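PDB 6NKI: NRPS from Penicillium fellutanum, which contains a Rossmann-type domain of the NADP-binding male sterility family from a nonribosomal peptide synthetase, and is modelled here with bound NADPH. Local coordinates for residues A325-L330 against V399-E404. Residues are numbered along the deposited sequence; the frame is centred on the assembly and turned at random.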
loop_
_atom_site.group_PDB
_atom_site.type_symbol
_atom_site.label_atom_id
_atom_site.label_comp_id
_atom_site.label_asym_id
_atom_site.label_seq_id
_atom_site.Cartn_x
_atom_site.Cartn_y
_atom_site.Cartn_z
ATOM N N ALA A 325 9.707 13.043 -8.178
ATOM C CA ALA A 325 9.527 12.773 -6.761
ATOM C C ALA A 325 10.831 12.952 -5.999
ATOM O O ALA A 325 10.836 13.517 -4.900
ATOM C CB ALA A 325 8.965 11.367 -6.576
ATOM N N ILE A 326 11.938 12.452 -6.564
ATOM C CA ILE A 326 13.276 12.781 -6.063
ATOM C C ILE A 326 13.408 14.295 -5.864
ATOM O O ILE A 326 13.691 14.783 -4.761
ATOM C CB ILE A 326 14.356 12.243 -7.029
ATOM C CG1 ILE A 326 14.401 10.687 -7.095
ATOM C CG2 ILE A 326 15.716 12.901 -6.753
ATOM C CD1 ILE A 326 14.850 9.957 -5.785
ATOM N N MET A 327 13.178 15.061 -6.930
ATOM C CA MET A 327 13.390 16.504 -6.826
ATOM C C MET A 327 12.427 17.144 -5.836
ATOM O O MET A 327 12.802 18.094 -5.137
ATOM C CB MET A 327 13.250 17.170 -8.197
ATOM C CG MET A 327 14.313 16.802 -9.244
ATOM S SD MET A 327 13.988 17.658 -10.786
ATOM C CE MET A 327 12.569 16.783 -11.407
ATOM N N LEU A 328 11.197 16.633 -5.752
ATOM C CA LEU A 328 10.249 17.133 -4.764
ATOM C C LEU A 328 10.755 16.925 -3.342
ATOM O O LEU A 328 10.574 17.791 -2.477
ATOM C CB LEU A 328 8.898 16.449 -4.955
ATOM C CG LEU A 328 7.662 17.043 -4.264
ATOM C CD1 LEU A 328 6.442 16.741 -5.114
ATOM C CD2 LEU A 328 7.455 16.538 -2.827
ATOM N N GLY A 329 11.389 15.776 -3.082
ATOM C CA GLY A 329 11.923 15.506 -1.758
ATOM C C GLY A 329 13.244 16.206 -1.505
ATOM O O GLY A 329 13.483 16.723 -0.406
ATOM N N LEU A 330 14.127 16.232 -2.511
ATOM C CA LEU A 330 15.348 17.021 -2.366
ATOM C C LEU A 330 15.033 18.506 -2.208
ATOM O O LEU A 330 15.842 19.268 -1.661
ATOM C CB LEU A 330 16.278 16.805 -3.568
ATOM C CG LEU A 330 16.963 15.461 -3.869
ATOM C CD1 LEU A 330 17.770 15.550 -5.161
ATOM C CD2 LEU A 330 17.842 14.999 -2.718
ATOM N N VAL A 399 9.481 7.215 -2.325
ATOM C CA VAL A 399 10.676 7.861 -2.867
ATOM C C VAL A 399 10.797 9.293 -2.381
ATOM O O VAL A 399 11.881 9.710 -1.953
ATOM C CB VAL A 399 10.755 7.757 -4.400
ATOM C CG1 VAL A 399 9.645 8.448 -5.053
ATOM C CG2 VAL A 399 12.028 8.441 -4.864
ATOM N N VAL A 400 9.687 10.051 -2.371
ATOM C CA VAL A 400 9.763 11.420 -1.875
ATOM C C VAL A 400 10.322 11.435 -0.463
ATOM O O VAL A 400 11.172 12.260 -0.123
ATOM C CB VAL A 400 8.394 12.132 -1.940
ATOM C CG1 VAL A 400 8.452 13.478 -1.193
ATOM C CG2 VAL A 400 7.972 12.418 -3.376
ATOM N N ARG A 401 9.839 10.544 0.389
ATOM C CA ARG A 401 10.292 10.596 1.774
ATOM C C ARG A 401 11.758 10.178 1.884
ATOM O O ARG A 401 12.463 10.604 2.808
ATOM C CB ARG A 401 9.424 9.710 2.677
ATOM C CG ARG A 401 7.924 9.959 2.697
ATOM C CD ARG A 401 7.566 11.363 3.148
ATOM N NE ARG A 401 8.119 11.711 4.456
ATOM C CZ ARG A 401 7.563 11.394 5.621
ATOM N NH1 ARG A 401 6.430 10.700 5.655
ATOM N NH2 ARG A 401 8.148 11.768 6.753
ATOM N N ASN A 402 12.236 9.353 0.952
ATOM C CA ASN A 402 13.627 8.924 1.000
ATOM C C ASN A 402 14.556 10.010 0.449
ATOM O O ASN A 402 15.599 10.311 1.044
ATOM C CB ASN A 402 13.797 7.601 0.234
ATOM C CG ASN A 402 13.157 6.388 0.960
ATOM O OD1 ASN A 402 13.295 6.228 2.169
ATOM N ND2 ASN A 402 12.461 5.543 0.206
ATOM N N ALA A 403 14.178 10.629 -0.666
ATOM C CA ALA A 403 14.980 11.717 -1.207
ATOM C C ALA A 403 15.050 12.904 -0.251
ATOM O O ALA A 403 16.029 13.653 -0.263
ATOM C CB ALA A 403 14.410 12.146 -2.558
ATOM N N GLU A 404 14.008 13.113 0.556
ATOM C CA GLU A 404 14.047 14.114 1.618
ATOM C C GLU A 404 14.956 13.691 2.770
ATOM O O GLU A 404 15.463 14.547 3.502
ATOM C CB GLU A 404 12.629 14.381 2.124
ATOM C CG GLU A 404 12.551 15.368 3.289
ATOM C CD GLU A 404 11.128 15.765 3.668
ATOM O OE1 GLU A 404 10.168 15.278 3.032
ATOM O OE2 GLU A 404 10.976 16.583 4.604
#
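Gly329 and Glu404 are the nearest backbone pair of two helices that run in the same general direction, their axes 7.0 Å apart at closest approach and crossing at -45°. The CA atoms of Gly329 and Glu404 are 4.2 Å apart. With no side chain on Gly329, its backbone lies directly against the other helix: Gly329 O faces Glu404 CA at 3.3 Å in a CA-H...O contact, 132° at the hydrogen, and Glu404 CB sits near the same oxygen. Ala403 points its methyl at the first helix, CB lying 3.5 Å from Ile326 O, while the CD1 end of Ile326 reaches in from one flank to meet it. That same CD1 meets Val399 CG2, the two side chains crossing at about a right angle. On the other flank Val400 fills the groove between Ala325 and Leu328. Its CG1, anti to the backbone N (chi1 170°), meets Leu328 CD2 at 3.6 Å, and CG2 packs on Ala325 CB and Ala325 O; Ala325 CB also touches Val399 CG1. Ile326 continues onto Trp250 and Val253 of helix 248-259, whereas Leu328 packs on His289 of the second subunit. Helices 319-330 and 389-410 are thus joined in the C-terminal part of the chain by a small-xxx-small pair, Ala325 and Gly329, in GxxxG-like packing.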